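Local coordinates for protein alpha-pyrone synthesis polyketide synthase-like Pks18 (PDB 1TED) that probably makes tri- and tetraketide alpha-pyrones by extending medium- and long-chain acyl-CoA starters with malonyl-CoA, at residues G267-N271 with G272-E276; C275-S278 with E279-G283. All coordinates share one frame; numbering follows the deposited sequence.

Contact 1. Residues G267-N271 with G272-E276; sequences GVNHN and GITCE. With MYR (myristic acid), chain E.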
ATOM      1  N   GLY A 267      -1.726 -10.059 -10.729  1.00 25.88           N
ATOM      2  CA  GLY A 267      -2.249 -11.145  -9.926  1.00 28.09           C
ATOM      3  C   GLY A 267      -1.148 -11.970  -9.305  1.00 29.10           C
ATOM      4  O   GLY A 267       0.022 -11.817  -9.651  1.00 31.33           O
ATOM      5  N   VAL A 268      -1.521 -12.852  -8.388  1.00 27.82           N
ATOM      6  CA  VAL A 268      -0.549 -13.700  -7.729  1.00 27.25           C
ATOM      7  C   VAL A 268      -0.788 -15.159  -8.113  1.00 29.08           C
ATOM      8  O   VAL A 268      -1.844 -15.710  -7.812  1.00 30.43           O
ATOM      9  CB  VAL A 268      -0.654 -13.557  -6.179  1.00 26.99           C
ATOM     10  CG1 VAL A 268       0.332 -14.497  -5.501  1.00 26.14           C
ATOM     11  CG2 VAL A 268      -0.391 -12.108  -5.756  1.00 21.05           C
ATOM     12  N   ASN A 269       0.174 -15.779  -8.793  1.00 29.54           N
ATOM     13  CA  ASN A 269       0.040 -17.185  -9.156  1.00 29.56           C
ATOM     14  C   ASN A 269       0.897 -18.036  -8.225  1.00 30.58           C
ATOM     15  O   ASN A 269       1.830 -17.540  -7.585  1.00 29.58           O
ATOM     16  CB  ASN A 269       0.484 -17.452 -10.594  1.00 31.56           C
ATOM     17  CG  ASN A 269      -0.469 -16.883 -11.621  1.00 31.97           C
ATOM     18  OD1 ASN A 269      -1.686 -16.864 -11.421  1.00 32.36           O
ATOM     19  ND2 ASN A 269       0.084 -16.428 -12.745  1.00 31.31           N
ATOM     20  N   HIS A 270       0.578 -19.327  -8.176  1.00 31.91           N
ATOM     21  CA  HIS A 270       1.286 -20.280  -7.327  1.00 30.90           C
ATOM     22  C   HIS A 270       2.782 -20.295  -7.583  1.00 30.71           C
ATOM     23  O   HIS A 270       3.559 -20.661  -6.703  1.00 31.43           O
ATOM     24  CB  HIS A 270       0.734 -21.692  -7.532  1.00 31.12           C
ATOM     25  CG  HIS A 270       1.023 -22.266  -8.884  1.00 32.38           C
ATOM     26  ND1 HIS A 270       0.209 -22.050  -9.977  1.00 32.42           N
ATOM     27  CD2 HIS A 270       2.042 -23.044  -9.321  1.00 31.21           C
ATOM     28  CE1 HIS A 270       0.714 -22.673 -11.028  1.00 32.09           C
ATOM     29  NE2 HIS A 270       1.826 -23.283 -10.657  1.00 32.63           N
ATOM     30  N   ASN A 271       3.180 -19.910  -8.791  1.00 28.92           N
ATOM     31  CA  ASN A 271       4.589 -19.886  -9.148  1.00 29.89           C
ATOM     32  C   ASN A 271       5.143 -18.484  -9.344  1.00 29.52           C
ATOM     33  O   ASN A 271       6.206 -18.304  -9.932  1.00 31.47           O
ATOM     34  CB  ASN A 271       4.835 -20.721 -10.409  1.00 29.65           C
ATOM     35  CG  ASN A 271       3.946 -20.310 -11.584  1.00 32.03           C
ATOM     36  OD1 ASN A 271       3.049 -19.460 -11.455  1.00 26.99           O
ATOM     37  ND2 ASN A 271       4.194 -20.925 -12.744  1.00 27.97           N
ATOM     38  N   GLY A 272       4.427 -17.487  -8.843  1.00 29.23           N
ATOM     39  CA  GLY A 272       4.903 -16.127  -8.969  1.00 28.66           C
ATOM     40  C   GLY A 272       3.860 -15.086  -9.325  1.00 29.71           C
ATOM     41  O   GLY A 272       2.739 -15.400  -9.736  1.00 28.97           O
ATOM     42  N   ILE A 273       4.243 -13.827  -9.143  1.00 27.87           N
ATOM     43  CA  ILE A 273       3.375 -12.716  -9.465  1.00 28.15           C
ATOM     44  C   ILE A 273       3.448 -12.540 -10.976  1.00 29.72           C
ATOM     45  O   ILE A 273       4.473 -12.832 -11.592  1.00 31.12           O
ATOM     46  CB  ILE A 273       3.844 -11.425  -8.775  1.00 26.46           C
ATOM     47  CG1 ILE A 273       3.688 -11.566  -7.254  1.00 25.11           C
ATOM     48  CG2 ILE A 273       3.049 -10.240  -9.299  1.00 24.96           C
ATOM     49  CD1 ILE A 273       4.363 -10.474  -6.471  1.00 22.04           C
ATOM     50  N   THR A 274       2.357 -12.077 -11.570  1.00 29.56           N
ATOM     51  CA  THR A 274       2.311 -11.888 -13.001  1.00 30.55           C
ATOM     52  C   THR A 274       1.543 -10.622 -13.365  1.00 30.87           C
ATOM     53  O   THR A 274       0.836 -10.050 -12.537  1.00 29.45           O
ATOM     54  CB  THR A 274       1.639 -13.094 -13.671  1.00 31.55           C
ATOM     55  OG1 THR A 274       1.845 -13.027 -15.086  1.00 33.07           O
ATOM     56  CG2 THR A 274       0.143 -13.100 -13.374  1.00 30.80           C
ATOM     57  N   CYS A 275       1.702 -10.189 -14.611  1.00 30.41           N
ATOM     58  CA  CYS A 275       1.017  -9.012 -15.129  1.00 30.42           C
ATOM     59  C   CYS A 275       0.433  -9.385 -16.489  1.00 32.12           C
ATOM     60  O   CYS A 275       1.152  -9.851 -17.371  1.00 34.09           O
ATOM     61  CB  CYS A 275       1.994  -7.850 -15.290  1.00 29.89           C
ATOM     62  SG  CYS A 275       1.341  -6.429 -16.222  1.00 34.59           S
ATOM     63  N   GLU A 276      -0.872  -9.203 -16.651  1.00 32.58           N
ATOM     64  CA  GLU A 276      -1.530  -9.518 -17.917  1.00 33.99           C
ATOM     65  C   GLU A 276      -1.952  -8.215 -18.593  1.00 32.96           C
ATOM     66  O   GLU A 276      -2.764  -7.458 -18.051  1.00 30.24           O
ATOM     67  CB  GLU A 276      -2.752 -10.418 -17.681  1.00 34.03           C
ATOM     68  CG  GLU A 276      -2.401 -11.764 -17.051  1.00 36.21           C
ATOM     69  CD  GLU A 276      -3.596 -12.434 -16.398  1.00 38.83           C
ATOM     70  OE1 GLU A 276      -4.608 -11.735 -16.161  1.00 42.32           O
ATOM     71  OE2 GLU A 276      -3.520 -13.650 -16.107  1.00 38.69           O
TER
HETATM   72  C1  MYR E3045      14.167 -13.252 -18.665  1.00 54.00           C
HETATM   73  O1  MYR E3045      15.311 -12.921 -18.970  1.00 54.28           O
HETATM   74  O2  MYR E3045      13.439 -13.762 -19.517  1.00 54.78           O
HETATM   75  C2  MYR E3045      13.652 -13.036 -17.240  1.00 53.49           C
HETATM   76  C3  MYR E3045      12.556 -11.969 -17.211  1.00 51.31           C
HETATM   77  C4  MYR E3045      12.060 -11.727 -15.783  1.00 48.26           C
HETATM   78  C5  MYR E3045      10.931 -10.696 -15.749  1.00 45.41           C
HETATM   79  C6  MYR E3045       9.668 -11.184 -16.464  1.00 42.55           C
HETATM   80  C7  MYR E3045       8.971 -12.330 -15.725  1.00 40.21           C
HETATM   81  C8  MYR E3045       8.368 -11.881 -14.392  1.00 38.57           C
HETATM   82  C9  MYR E3045       7.264 -10.841 -14.593  1.00 38.26           C
HETATM   83  C10 MYR E3045       6.777 -10.301 -13.248  1.00 37.39           C
HETATM   84  C11 MYR E3045       5.718  -9.215 -13.447  1.00 39.06           C
HETATM   85  C12 MYR E3045       5.265  -8.634 -12.106  1.00 37.48           C
HETATM   86  C13 MYR E3045       4.264  -7.498 -12.327  1.00 38.37           C
HETATM   87  C14 MYR E3045       3.831  -6.878 -10.997  1.00 40.58           C
HETATM   88  O   HOH W   1      -1.716 -16.242 -15.116  1.00 48.67           O

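Contact 2. Residues C275-S278 with E279-G283; sequences CELS and ENLPG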
ATOM      1  N   CYS A 275       1.702 -10.189 -14.611  1.00 30.41           N
ATOM      2  CA  CYS A 275       1.017  -9.012 -15.129  1.00 30.42           C
ATOM      3  C   CYS A 275       0.433  -9.385 -16.489  1.00 32.12           C
ATOM      4  O   CYS A 275       1.152  -9.851 -17.371  1.00 34.09           O
ATOM      5  CB  CYS A 275       1.994  -7.850 -15.290  1.00 29.89           C
ATOM      6  SG  CYS A 275       1.341  -6.429 -16.222  1.00 34.59           S
ATOM      7  N   GLU A 276      -0.872  -9.203 -16.651  1.00 32.58           N
ATOM      8  CA  GLU A 276      -1.530  -9.518 -17.917  1.00 33.99           C
ATOM      9  C   GLU A 276      -1.952  -8.215 -18.593  1.00 32.96           C
ATOM     10  O   GLU A 276      -2.764  -7.458 -18.051  1.00 30.24           O
ATOM     11  CB  GLU A 276      -2.752 -10.418 -17.681  1.00 34.03           C
ATOM     12  CG  GLU A 276      -2.401 -11.764 -17.051  1.00 36.21           C
ATOM     13  CD  GLU A 276      -3.596 -12.434 -16.398  1.00 38.83           C
ATOM     14  OE1 GLU A 276      -4.608 -11.735 -16.161  1.00 42.32           O
ATOM     15  OE2 GLU A 276      -3.520 -13.650 -16.107  1.00 38.69           O
ATOM     16  N   LEU A 277      -1.377  -7.964 -19.770  1.00 31.79           N
ATOM     17  CA  LEU A 277      -1.651  -6.763 -20.553  1.00 31.13           C
ATOM     18  C   LEU A 277      -2.601  -7.051 -21.713  1.00 33.18           C
ATOM     19  O   LEU A 277      -2.502  -8.089 -22.376  1.00 34.16           O
ATOM     20  CB  LEU A 277      -0.341  -6.190 -21.089  1.00 28.93           C
ATOM     21  CG  LEU A 277       0.701  -5.872 -20.013  1.00 30.02           C
ATOM     22  CD1 LEU A 277       2.019  -5.506 -20.660  1.00 28.71           C
ATOM     23  CD2 LEU A 277       0.190  -4.743 -19.131  1.00 26.36           C
ATOM     24  N   SER A 278      -3.520  -6.124 -21.949  1.00 33.64           N
ATOM     25  CA  SER A 278      -4.500  -6.256 -23.015  1.00 36.02           C
ATOM     26  C   SER A 278      -3.966  -5.761 -24.361  1.00 37.51           C
ATOM     27  O   SER A 278      -3.102  -4.877 -24.415  1.00 35.89           O
ATOM     28  CB  SER A 278      -5.758  -5.470 -22.650  1.00 36.51           C
ATOM     29  OG  SER A 278      -6.546  -5.203 -23.797  1.00 38.12           O
ATOM     30  N   GLU A 279      -4.481  -6.337 -25.445  1.00 37.36           N
ATOM     31  CA  GLU A 279      -4.070  -5.931 -26.784  1.00 38.49           C
ATOM     32  C   GLU A 279      -4.527  -4.482 -26.975  1.00 36.79           C
ATOM     33  O   GLU A 279      -3.915  -3.717 -27.718  1.00 36.96           O
ATOM     34  CB  GLU A 279      -4.726  -6.838 -27.843  1.00 42.22           C
ATOM     35  CG  GLU A 279      -4.352  -8.324 -27.740  1.00 50.26           C
ATOM     36  CD  GLU A 279      -2.911  -8.632 -28.176  1.00 54.87           C
ATOM     37  OE1 GLU A 279      -2.081  -7.688 -28.234  1.00 55.84           O
ATOM     38  OE2 GLU A 279      -2.614  -9.825 -28.450  1.00 54.16           O
ATOM     39  N   ASN A 280      -5.598  -4.118 -26.274  1.00 34.36           N
ATOM     40  CA  ASN A 280      -6.175  -2.774 -26.323  1.00 33.56           C
ATOM     41  C   ASN A 280      -5.438  -1.710 -25.490  1.00 32.41           C
ATOM     42  O   ASN A 280      -5.801  -0.533 -25.557  1.00 31.98           O
ATOM     43  CB  ASN A 280      -7.628  -2.803 -25.836  1.00 35.37           C
ATOM     44  CG  ASN A 280      -8.532  -3.670 -26.693  1.00 38.53           C
ATOM     45  OD1 ASN A 280      -9.652  -3.989 -26.289  1.00 40.71           O
ATOM     46  ND2 ASN A 280      -8.061  -4.049 -27.880  1.00 39.46           N
ATOM     47  N   LEU A 281      -4.426  -2.102 -24.710  1.00 29.77           N
ATOM     48  CA  LEU A 281      -3.705  -1.138 -23.864  1.00 29.58           C
ATOM     49  C   LEU A 281      -3.197   0.079 -24.621  1.00 28.06           C
ATOM     50  O   LEU A 281      -3.448   1.212 -24.216  1.00 27.49           O
ATOM     51  CB  LEU A 281      -2.508  -1.786 -23.147  1.00 29.80           C
ATOM     52  CG  LEU A 281      -2.122  -1.289 -21.741  1.00 30.37           C
ATOM     53  CD1 LEU A 281      -0.648  -1.572 -21.486  1.00 27.65           C
ATOM     54  CD2 LEU A 281      -2.395   0.186 -21.579  1.00 27.03           C
ATOM     55  N   PRO A 282      -2.452  -0.134 -25.720  1.00 28.29           N
ATOM     56  CA  PRO A 282      -1.953   1.030 -26.462  1.00 28.87           C
ATOM     57  C   PRO A 282      -3.070   1.961 -26.943  1.00 27.33           C
ATOM     58  O   PRO A 282      -2.881   3.166 -27.040  1.00 26.76           O
ATOM     59  CB  PRO A 282      -1.134   0.408 -27.602  1.00 30.83           C
ATOM     60  CG  PRO A 282      -1.671  -0.987 -27.716  1.00 32.46           C
ATOM     61  CD  PRO A 282      -1.959  -1.391 -26.305  1.00 28.14           C
ATOM     62  N   GLY A 283      -4.234   1.397 -27.229  1.00 26.55           N
ATOM     63  CA  GLY A 283      -5.355   2.215 -27.647  1.00 27.06           C
ATOM     64  C   GLY A 283      -5.896   3.016 -26.463  1.00 27.82           C
ATOM     65  O   GLY A 283      -6.408   4.118 -26.640  1.00 26.06           O
TER

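Contact 1. Residues G267-N271 with G272-E276
The two-stranded antiparallel hairpin of strands 264-269 and 272-277 closes here, Asn269 facing Gly272 and Gly267 facing Thr274 as hydrogen-bonded pairs. Thr274 N gives to Gly267 O at 3.0 Å and Gly267 N to Thr274 O at 3.1 Å, both nearly straight. A type I turn from Asn269 to Gly272 joins the strands; Gly272 N reaches Asn269 O at 2.9 Å. Gly272 has a positive phi of 138°, where any side chain would jam against Asn271 O, so glycine suits the spot. On the face shared with Thr274, the Asn269 side chain crosses that of Thr274, its ND2 3.4 Å from Thr274 CG2. Asn269 ND2 also donates to a water at 3.0 Å, which gives a weak bond to Glu276 OE2, while OD1 takes a hydrogen bond from Arg103 of the second subunit. Beta-branched Val268 and Ile273, a non-hydrogen-bonded pair, occupy the other face, where Val268 packs on Val268 of the second subunit. Ile273 CG2, anti to the backbone N, lies 3.4 Å from Gly267 O and also approaches the tail of bound myristic acid, whose C13 touches Cys275 CB at 3.7 Å.

Contact 2. Residues C275-S278 with E279-G283
With chi1 at 161°, Ser278 holds OG anti to its own backbone N and swings it over the start of the following turn, where it accepts from Asn280 N at 2.9 Å. This is a side-chain capping bond at the passage from strand 272-277 into helix 281-299: the first N-H groups of a helix lack carbonyl acceptors from a preceding turn, and a serine hydroxyl can take their place. The bond is somewhat bent, 144° at the hydrogen. Ser278 also serves through its backbone, since a type I turn from Ser278 to Leu281 brings Leu281 N to Ser278 O at 3.1 Å. Both acceptors of one residue thus hold successive N-H groups. Pro282 fits the helix's first turn, where the missing N-H costs little and its ring favours helical phi; its CD lies 4.1 Å from Ser278 O. Glu279 suits the exposed outer side of the turn, and its negative charge near a helix start would be expected to be favourable. The apolar part is made by two leucines: Leu277, which also packs on Ile220 of helix 215-223, meets buried Leu281 obliquely, CD2 to CD1 at 4.0 Å.

Contact 1 and contact 2 follow one another along the chain, their centres about 16 Å apart, and share Cys275 and Glu276 on strand 272-277. The hairpin turn lies at one end of that strand and the entry to helix 281-299 at the other, all within the C-terminal chalcone/stilbene synthase domain. Several residues of the hairpin face the second subunit, while Ile273 and Cys275 of strand 272-277 meet the myristic acid before the chain turns into helix 281-299 at the surface. The side chain of Leu277 lies about 7 Å from that of Cys175, the probable nucleophile, consistent with the strand bordering the substrate-binding tunnel.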